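Pectate lyase II (Xanthomonas campestris pv. campestris, PDB 2QY1) probably cleaves pectate, the polygalacturonate of plant cell walls, by beta-elimination, as a secreted member of the polysaccharide lyase 1 family. Local coordinates at residues S28-Y33 against L39-T44; F86-V91 against V97-M102; N220-N225 against K317-A322. The protein carries 2 engineered substitutions. All coordinates share one frame; numbering follows the deposited sequence.

Contact 1: S28-Y33 against L39-T44; sequences SAIDSY and LVLNYT
The ring of Tyr33 lies with one face on Leu39. Leu39 CB sits over the ring centre in a CH-pi contact, 3.6 Å from the Tyr33 ring centroid and 9° off the ring normal. The two side chains run past each other in opposite directions. Leu39 CD2 therefore reaches the inner end of the ring, 3.8 Å from Tyr33 CG. At the outer end the Tyr33 hydroxyl hydrogen-bonds with the carbonyl of Ser72 and the backbone N of Gly38, which holds the far end of the ring beside Ser72. Helix 23-32 ends just before Tyr33. As in other pectate lyases, this helix caps the N-terminal end of the parallel beta-helix, and it links the parallel strands 18-20 and 39-43. The helix runs antiparallel to strand 39-43, with segment axes 10.0 Å apart. Leu41 divides its two methyls between Ala29 and Ile30. Leu41 CD2 meets Ala29 CB at 3.6 Å, and Leu41 CD1 lies 3.8 Å from Ile30 CG1. Ile30 crosses Leu41 at about a right angle. Its CG1 stands beside the backbone N (chi1 -68°), a setting that presents it to Leu41 CD1. Ile30 also packs on Val66 and Ile68 of strand 65-69.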
loop_
_atom_site.group_PDB
_atom_site.type_symbol
_atom_site.label_atom_id
_atom_site.label_comp_id
_atom_site.label_asym_id
_atom_site.label_seq_id
_atom_site.Cartn_x
_atom_site.Cartn_y
_atom_site.Cartn_z
ATOM N N SER A 28 -2.957 16.628 -17.068
ATOM C CA SER A 28 -2.471 17.383 -18.226
ATOM C C SER A 28 -0.944 17.407 -18.295
ATOM O O SER A 28 -0.366 17.232 -19.370
ATOM C CB SER A 28 -3.029 18.809 -18.221
ATOM O OG SER A 28 -2.518 19.547 -19.317
ATOM N N ALA A 29 -0.301 17.614 -17.147
ATOM C CA ALA A 29 1.161 17.657 -17.069
ATOM C C ALA A 29 1.790 16.294 -17.368
ATOM O O ALA A 29 2.841 16.218 -18.005
ATOM C CB ALA A 29 1.612 18.177 -15.710
ATOM N N ILE A 30 1.138 15.228 -16.914
ATOM C CA ILE A 30 1.547 13.862 -17.245
ATOM C C ILE A 30 1.360 13.574 -18.740
ATOM O O ILE A 30 2.243 12.997 -19.372
ATOM C CB ILE A 30 0.796 12.818 -16.378
ATOM C CG1 ILE A 30 1.242 12.935 -14.920
ATOM C CG2 ILE A 30 1.048 11.390 -16.872
ATOM C CD1 ILE A 30 0.263 12.361 -13.938
ATOM N N ASP A 31 0.218 13.995 -19.293
ATOM C CA ASP A 31 -0.099 13.782 -20.710
ATOM C C ASP A 31 0.900 14.479 -21.640
ATOM O O ASP A 31 1.260 13.938 -22.690
ATOM C CB ASP A 31 -1.518 14.271 -21.040
ATOM C CG ASP A 31 -2.618 13.466 -20.346
ATOM O OD1 ASP A 31 -2.347 12.380 -19.780
ATOM O OD2 ASP A 31 -3.776 13.932 -20.370
ATOM N N SER A 32 1.339 15.675 -21.246
ATOM C CA SER A 32 2.267 16.486 -22.039
ATOM C C SER A 32 3.709 15.982 -21.962
ATOM O O SER A 32 4.504 16.211 -22.871
ATOM C CB SER A 32 2.212 17.948 -21.584
ATOM O OG SER A 32 0.914 18.489 -21.762
ATOM N N TYR A 33 4.025 15.299 -20.868
ATOM C CA TYR A 33 5.358 14.770 -20.585
ATOM C C TYR A 33 5.801 13.741 -21.631
ATOM O O TYR A 33 5.007 12.902 -22.057
ATOM C CB TYR A 33 5.340 14.169 -19.176
ATOM C CG TYR A 33 6.601 13.489 -18.692
ATOM C CD1 TYR A 33 7.848 14.113 -18.777
ATOM C CD2 TYR A 33 6.535 12.232 -18.091
ATOM C CE1 TYR A 33 8.999 13.483 -18.310
ATOM C CE2 TYR A 33 7.673 11.600 -17.618
ATOM C CZ TYR A 33 8.900 12.227 -17.729
ATOM O OH TYR A 33 10.023 11.592 -17.254
ATOM N N LEU A 39 10.077 14.137 -14.462
ATOM C CA LEU A 39 8.974 15.067 -14.239
ATOM C C LEU A 39 8.650 15.110 -12.745
ATOM O O LEU A 39 8.418 14.069 -12.128
ATOM C CB LEU A 39 7.732 14.641 -15.037
ATOM C CG LEU A 39 6.415 15.396 -14.803
ATOM C CD1 LEU A 39 6.458 16.811 -15.390
ATOM C CD2 LEU A 39 5.227 14.615 -15.359
ATOM N N VAL A 40 8.641 16.307 -12.168
ATOM C CA VAL A 40 8.283 16.465 -10.758
ATOM C C VAL A 40 7.023 17.305 -10.642
ATOM O O VAL A 40 6.975 18.439 -11.121
ATOM C CB VAL A 40 9.430 17.081 -9.915
ATOM C CG1 VAL A 40 8.999 17.261 -8.457
ATOM C CG2 VAL A 40 10.670 16.211 -9.988
ATOM N N LEU A 41 6.005 16.734 -10.007
ATOM C CA LEU A 41 4.732 17.413 -9.831
ATOM C C LEU A 41 4.495 17.783 -8.373
ATOM O O LEU A 41 4.469 16.918 -7.495
ATOM C CB LEU A 41 3.581 16.550 -10.366
ATOM C CG LEU A 41 3.683 16.091 -11.824
ATOM C CD1 LEU A 41 2.633 15.037 -12.140
ATOM C CD2 LEU A 41 3.568 17.261 -12.791
ATOM N N ASN A 42 4.340 19.081 -8.131
ATOM C CA ASN A 42 4.027 19.600 -6.811
ATOM C C ASN A 42 2.526 19.841 -6.704
ATOM O O ASN A 42 2.007 20.832 -7.229
ATOM C CB ASN A 42 4.827 20.890 -6.552
ATOM C CG ASN A 42 4.445 21.579 -5.248
ATOM O OD1 ASN A 42 4.210 22.789 -5.222
ATOM N ND2 ASN A 42 4.398 20.822 -4.163
ATOM N N TYR A 43 1.831 18.922 -6.038
ATOM C CA TYR A 43 0.383 19.036 -5.860
ATOM C C TYR A 43 0.021 19.963 -4.700
ATOM O O TYR A 43 0.369 19.695 -3.550
ATOM C CB TYR A 43 -0.276 17.666 -5.669
ATOM C CG TYR A 43 -1.748 17.777 -5.343
ATOM C CD1 TYR A 43 -2.657 18.258 -6.289
ATOM C CD2 TYR A 43 -2.231 17.430 -4.079
ATOM C CE1 TYR A 43 -4.018 18.379 -5.990
ATOM C CE2 TYR A 43 -3.588 17.546 -3.768
ATOM C CZ TYR A 43 -4.474 18.020 -4.730
ATOM O OH TYR A 43 -5.813 18.144 -4.427
ATOM N N THR A 44 -0.705 21.033 -5.018
ATOM C CA THR A 44 -0.997 22.107 -4.063
ATOM C C THR A 44 -2.472 22.188 -3.662
ATOM O O THR A 44 -2.838 22.979 -2.791
ATOM C CB THR A 44 -0.583 23.484 -4.630
ATOM O OG1 THR A 44 -1.355 23.763 -5.803
ATOM C CG2 THR A 44 0.898 23.505 -4.980
#

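Contact 2: F86-V91 against V97-M102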
loop_
_atom_site.group_PDB
_atom_site.type_symbol
_atom_site.label_atom_id
_atom_site.label_comp_id
_atom_site.label_asym_id
_atom_site.label_seq_id
_atom_site.Cartn_x
_atom_site.Cartn_y
_atom_site.Cartn_z
ATOM N N PHE A 86 -8.874 12.385 -5.127
ATOM C CA PHE A 86 -8.636 11.581 -6.323
ATOM C C PHE A 86 -7.526 10.574 -6.046
ATOM O O PHE A 86 -6.657 10.819 -5.207
ATOM C CB PHE A 86 -8.289 12.461 -7.538
ATOM C CG PHE A 86 -7.066 13.325 -7.350
ATOM C CD1 PHE A 86 -5.793 12.827 -7.619
ATOM C CD2 PHE A 86 -7.190 14.644 -6.915
ATOM C CE1 PHE A 86 -4.663 13.626 -7.450
ATOM C CE2 PHE A 86 -6.066 15.451 -6.746
ATOM C CZ PHE A 86 -4.801 14.941 -7.012
ATOM N N GLY A 87 -7.573 9.444 -6.746
ATOM C CA GLY A 87 -6.553 8.407 -6.630
ATOM C C GLY A 87 -5.499 8.502 -7.715
ATOM O O GLY A 87 -5.593 9.340 -8.617
ATOM N N ILE A 88 -4.490 7.640 -7.619
ATOM C CA ILE A 88 -3.378 7.616 -8.572
ATOM C C ILE A 88 -3.160 6.190 -9.060
ATOM O O ILE A 88 -3.206 5.236 -8.274
ATOM C CB ILE A 88 -2.061 8.160 -7.958
ATOM C CG1 ILE A 88 -2.226 9.616 -7.506
ATOM C CG2 ILE A 88 -0.902 8.059 -8.964
ATOM C CD1 ILE A 88 -1.158 10.080 -6.518
ATOM N N ARG A 89 -2.918 6.061 -10.358
ATOM C CA ARG A 89 -2.700 4.771 -10.983
ATOM C C ARG A 89 -1.410 4.787 -11.801
ATOM O O ARG A 89 -1.199 5.684 -12.616
ATOM C CB ARG A 89 -3.889 4.470 -11.882
ATOM C CG ARG A 89 -4.101 3.032 -12.209
ATOM C CD ARG A 89 -5.323 2.946 -13.107
ATOM N NE ARG A 89 -5.444 1.648 -13.745
ATOM C CZ ARG A 89 -6.067 1.434 -14.898
ATOM N NH1 ARG A 89 -6.123 0.209 -15.392
ATOM N NH2 ARG A 89 -6.628 2.442 -15.558
ATOM N N VAL A 90 -0.547 3.801 -11.573
ATOM C CA VAL A 90 0.667 3.631 -12.380
ATOM C C VAL A 90 0.555 2.312 -13.139
ATOM O O VAL A 90 0.439 1.247 -12.535
ATOM C CB VAL A 90 1.959 3.667 -11.527
ATOM C CG1 VAL A 90 3.187 3.537 -12.417
ATOM C CG2 VAL A 90 2.035 4.957 -10.715
ATOM N N VAL A 91 0.583 2.385 -14.466
ATOM C CA VAL A 91 0.227 1.222 -15.273
ATOM C C VAL A 91 1.142 0.986 -16.491
ATOM O O VAL A 91 1.608 1.931 -17.141
ATOM C CB VAL A 91 -1.310 1.237 -15.624
ATOM C CG1 VAL A 91 -1.708 2.522 -16.318
ATOM C CG2 VAL A 91 -1.733 0.020 -16.435
ATOM N N VAL A 97 9.127 5.700 -10.262
ATOM C CA VAL A 97 8.027 6.592 -9.904
ATOM C C VAL A 97 7.959 6.754 -8.388
ATOM O O VAL A 97 8.025 5.768 -7.651
ATOM C CB VAL A 97 6.668 6.061 -10.445
ATOM C CG1 VAL A 97 5.497 6.912 -9.945
ATOM C CG2 VAL A 97 6.677 6.006 -11.969
ATOM N N ILE A 98 7.845 8.001 -7.935
ATOM C CA ILE A 98 7.661 8.307 -6.519
ATOM C C ILE A 98 6.284 8.921 -6.308
ATOM O O ILE A 98 5.894 9.844 -7.025
ATOM C CB ILE A 98 8.744 9.287 -5.984
ATOM C CG1 ILE A 98 10.139 8.660 -6.071
ATOM C CG2 ILE A 98 8.432 9.716 -4.534
ATOM C CD1 ILE A 98 11.269 9.583 -5.608
ATOM N N ILE A 99 5.546 8.382 -5.340
ATOM C CA ILE A 99 4.306 8.993 -4.868
ATOM C C ILE A 99 4.507 9.287 -3.386
ATOM O O ILE A 99 4.680 8.365 -2.587
ATOM C CB ILE A 99 3.082 8.073 -5.111
ATOM C CG1 ILE A 99 2.940 7.755 -6.608
ATOM C CG2 ILE A 99 1.794 8.710 -4.558
ATOM C CD1 ILE A 99 2.108 6.514 -6.905
ATOM N N GLN A 100 4.495 10.571 -3.026
ATOM C CA GLN A 100 4.948 11.003 -1.703
ATOM C C GLN A 100 4.132 12.163 -1.130
ATOM O O GLN A 100 3.743 13.066 -1.863
ATOM C CB GLN A 100 6.420 11.410 -1.804
ATOM C CG GLN A 100 7.177 11.452 -0.503
ATOM C CD GLN A 100 8.653 11.725 -0.719
ATOM O OE1 GLN A 100 9.023 12.593 -1.511
ATOM N NE2 GLN A 100 9.502 10.980 -0.021
ATOM N N ASN A 101 3.886 12.125 0.181
ATOM C CA ASN A 101 3.220 13.214 0.919
ATOM C C ASN A 101 1.809 13.573 0.432
ATOM O O ASN A 101 1.359 14.717 0.586
ATOM C CB ASN A 101 4.120 14.463 0.982
ATOM C CG ASN A 101 3.932 15.262 2.265
ATOM O OD1 ASN A 101 3.949 14.707 3.364
ATOM N ND2 ASN A 101 3.760 16.572 2.127
ATOM N N MET A 102 1.115 12.600 -0.160
ATOM C CA MET A 102 -0.269 12.805 -0.581
ATOM C C MET A 102 -1.234 12.381 0.518
ATOM O O MET A 102 -1.038 11.351 1.165
ATOM C CB MET A 102 -0.585 12.027 -1.864
ATOM C CG MET A 102 0.131 12.533 -3.111
ATOM S SD MET A 102 -0.458 14.145 -3.657
ATOM C CE MET A 102 -1.943 13.675 -4.549
#
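Ile88 and Ile99 pass each other in opposite directions across the interior between strands 87-91 and 97-105. Together with Val90 and Met102 they supply most of the buried surface here. Ile88 is the most covered by the facing segment. Its two branches take different partners: Ile88 CD1 lies 3.8 Å from Ile99 CG2, and Ile88 CG2 lies 4.0 Å from Ile99 CD1. The pair is thus met twice, branch against branch. Both isoleucines carry CG1 beside the backbone N (chi1 -60° and -59°), and this matched setting lets each long arm reach the short branch of the other.

Ile99 CD1 goes on to Val90, ending 4.1 Å from Val90 CG2. The same Val90 methyl points at Val97, tip to tip, with Val90 CG2 and Val97 CG1 4.0 Å apart. At the other end Met102 bends at chi2 and chi3, and this folded chain carries its methyl inward. Met102 CE rests 4.0 Å from Phe86 CE1 and 4.2 Å from Ile88 CD1, crossing both side chains at about a right angle.

The strands belong to different faces of the parallel beta-helix. Strand 87-91 pairs with strands 65-69 and 116-119, while strand 97-105 pairs with 74-78 and 129-137. Their segment axes lie 10.0 Å apart, so side chains fill the gap and the backbones do not pair across it. Phe86 also meets Tyr43 edge-to-face, and Ile88 packs on Ile76 of strand 74-78, on the opposing face.

All six touching residues are buried, and no hydrogen bond crosses the contact. Its cohesion is therefore hydrophobic: methyl and ring packing joins the two faces, while backbone bonding runs to the coils alongside.

Contact 3: N220-N225 against K317-A322; sequences NNYFNN and KVIATA
Tyr222 reaches from strand 215-226 to helix 314-321, and its contacts change along its length. Its CB meets Val318 first: Tyr222 CB lies 3.9 Å from Val318 CG1 and 4.0 Å from Val318 CB. CG stands anti to the backbone N (chi1 169°), which carries the ring past Val318 toward Ile319. At CE2 the ring meets the end of that residue, with Tyr222 CE2 4.1 Å from Ile319 CD1. The two side chains cross obliquely. At the tip, the hydroxyl forms a hydrogen bond with the carboxylate of Glu247, on the neighbouring strand 245-255. Lys315 and Glu202 also touch the Tyr222 side chain.

The second branch of Val318 turns to the backbone at Asn220, in the break of the strand. Val318 CG2 approaches Asn220 O to 3.3 Å, a close van der Waals contact of a methyl with a carbonyl oxygen.

The helix is ending here. Val318 O accepts from two backbone donors, Thr321 N at 3.2 Å and Ala322 N at 2.8 Å. The Thr321 hydroxyl adds a side-chain bond to the helix backbone, its OG1 donating to Lys317 O over 2.8 Å from 40° above the carbonyl plane. This late helix is packed against the outside of the parallel beta-helix, where Val318 and Ile319 also touch Arg200 of strand 193-202. It thereby brings the C-terminal part of the chain back against a coil formed about ninety residues earlier.

No hydrogen bond joins the two segments. The apolar grip is Val318 and Ile319 against the CB and ring of Tyr222, while the polar end of Tyr222 is satisfied from the adjoining coil.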
loop_
_atom_site.group_PDB
_atom_site.type_symbol
_atom_site.label_atom_id
_atom_site.label_comp_id
_atom_site.label_asym_id
_atom_site.label_seq_id
_atom_site.Cartn_x
_atom_site.Cartn_y
_atom_site.Cartn_z
ATOM N N ASN A 220 9.027 -3.336 10.789
ATOM C CA ASN A 220 8.848 -2.058 11.499
ATOM C C ASN A 220 7.512 -1.356 11.239
ATOM O O ASN A 220 7.423 -0.127 11.328
ATOM C CB ASN A 220 10.010 -1.094 11.214
ATOM C CG ASN A 220 11.307 -1.507 11.884
ATOM O OD1 ASN A 220 11.328 -2.337 12.801
ATOM N ND2 ASN A 220 12.404 -0.918 11.430
ATOM N N ASN A 221 6.482 -2.138 10.918
ATOM C CA ASN A 221 5.127 -1.610 10.770
ATOM C C ASN A 221 4.357 -1.707 12.083
ATOM O O ASN A 221 4.578 -2.622 12.879
ATOM C CB ASN A 221 4.363 -2.347 9.667
ATOM C CG ASN A 221 5.076 -2.307 8.334
ATOM O OD1 ASN A 221 5.097 -1.281 7.658
ATOM N ND2 ASN A 221 5.658 -3.434 7.940
ATOM N N TYR A 222 3.456 -0.753 12.301
ATOM C CA TYR A 222 2.622 -0.734 13.498
ATOM C C TYR A 222 1.177 -1.049 13.127
ATOM O O TYR A 222 0.584 -0.379 12.275
ATOM C CB TYR A 222 2.742 0.622 14.216
ATOM C CG TYR A 222 1.734 0.858 15.328
ATOM C CD1 TYR A 222 1.648 -0.009 16.421
ATOM C CD2 TYR A 222 0.880 1.962 15.296
ATOM C CE1 TYR A 222 0.725 0.206 17.438
ATOM C CE2 TYR A 222 -0.045 2.191 16.316
ATOM C CZ TYR A 222 -0.113 1.311 17.383
ATOM O OH TYR A 222 -1.025 1.527 18.394
ATOM N N PHE A 223 0.635 -2.089 13.761
ATOM C CA PHE A 223 -0.737 -2.536 13.544
ATOM C C PHE A 223 -1.538 -2.277 14.813
ATOM O O PHE A 223 -1.107 -2.639 15.912
ATOM C CB PHE A 223 -0.787 -4.040 13.235
ATOM C CG PHE A 223 -0.020 -4.454 12.007
ATOM C CD1 PHE A 223 -0.695 -4.864 10.858
ATOM C CD2 PHE A 223 1.375 -4.472 12.005
ATOM C CE1 PHE A 223 0.006 -5.266 9.718
ATOM C CE2 PHE A 223 2.085 -4.871 10.870
ATOM C CZ PHE A 223 1.399 -5.267 9.725
ATOM N N ASN A 224 -2.702 -1.655 14.662
ATOM C CA ASN A 224 -3.606 -1.431 15.787
ATOM C C ASN A 224 -5.045 -1.377 15.308
ATOM O O ASN A 224 -5.362 -0.651 14.369
ATOM C CB ASN A 224 -3.244 -0.144 16.535
ATOM C CG ASN A 224 -4.057 0.046 17.809
ATOM O OD1 ASN A 224 -4.539 1.145 18.090
ATOM N ND2 ASN A 224 -4.209 -1.023 18.585
ATOM N N ASN A 225 -5.908 -2.148 15.968
ATOM C CA ASN A 225 -7.322 -2.248 15.603
ATOM C C ASN A 225 -7.522 -2.717 14.158
ATOM O O ASN A 225 -8.113 -2.024 13.324
ATOM C CB ASN A 225 -8.071 -0.946 15.925
ATOM C CG ASN A 225 -8.162 -0.685 17.422
ATOM O OD1 ASN A 225 -7.799 0.391 17.905
ATOM N ND2 ASN A 225 -8.631 -1.677 18.165
ATOM N N LYS A 317 7.789 5.294 17.161
ATOM C CA LYS A 317 8.496 5.749 15.964
ATOM C C LYS A 317 7.544 5.961 14.786
ATOM O O LYS A 317 7.585 7.006 14.135
ATOM C CB LYS A 317 9.634 4.774 15.605
ATOM C CG LYS A 317 10.198 4.865 14.175
ATOM C CD LYS A 317 10.818 6.225 13.826
ATOM C CE LYS A 317 12.211 6.409 14.401
ATOM N NZ LYS A 317 12.737 7.762 14.058
ATOM N N VAL A 318 6.684 4.977 14.533
ATOM C CA VAL A 318 5.738 5.040 13.419
ATOM C C VAL A 318 4.675 6.124 13.630
ATOM O O VAL A 318 4.389 6.888 12.715
ATOM C CB VAL A 318 5.113 3.651 13.122
ATOM C CG1 VAL A 318 3.936 3.762 12.176
ATOM C CG2 VAL A 318 6.166 2.716 12.534
ATOM N N ILE A 319 4.116 6.212 14.835
ATOM C CA ILE A 319 3.178 7.293 15.153
ATOM C C ILE A 319 3.808 8.663 14.866
ATOM O O ILE A 319 3.147 9.557 14.335
ATOM C CB ILE A 319 2.643 7.202 16.610
ATOM C CG1 ILE A 319 1.613 6.072 16.724
ATOM C CG2 ILE A 319 2.017 8.533 17.053
ATOM C CD1 ILE A 319 1.308 5.629 18.155
ATOM N N ALA A 320 5.095 8.800 15.177
ATOM C CA ALA A 320 5.812 10.066 15.012
ATOM C C ALA A 320 6.178 10.409 13.561
ATOM O O ALA A 320 6.323 11.587 13.222
ATOM C CB ALA A 320 7.062 10.077 15.884
ATOM N N THR A 321 6.323 9.391 12.715
ATOM C CA THR A 321 6.920 9.580 11.387
ATOM C C THR A 321 6.023 9.222 10.197
ATOM O O THR A 321 6.252 9.714 9.091
ATOM C CB THR A 321 8.243 8.792 11.238
ATOM O OG1 THR A 321 7.993 7.390 11.408
ATOM C CG2 THR A 321 9.285 9.263 12.255
ATOM N N ALA A 322 5.025 8.365 10.413
ATOM C CA ALA A 322 4.203 7.855 9.309
ATOM C C ALA A 322 3.139 8.833 8.833
ATOM O O ALA A 322 2.514 9.530 9.637
ATOM C CB ALA A 322 3.566 6.524 9.680
#

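Contacts 1 and 2 adjoin, about 11 Å apart, centre to centre, and Tyr43, near the end of segment 39-44, also reaches Met102. Contact 2 is fully buried, inside the coil and made of aliphatic side chains with one aromatic ring. Contact 1 is only partly buried, at the capped N-terminal end, and adds a CH-pi contact to its aliphatic packing. Contact 3 lies about 31 Å from contact 1, centre to centre. It sets a second helix against the outer side of a later coil, yet is largely buried under that helix. Like contact 1 it joins helix to strand, but across 91 intervening residues instead of five. None has a hydrogen bond between its segments.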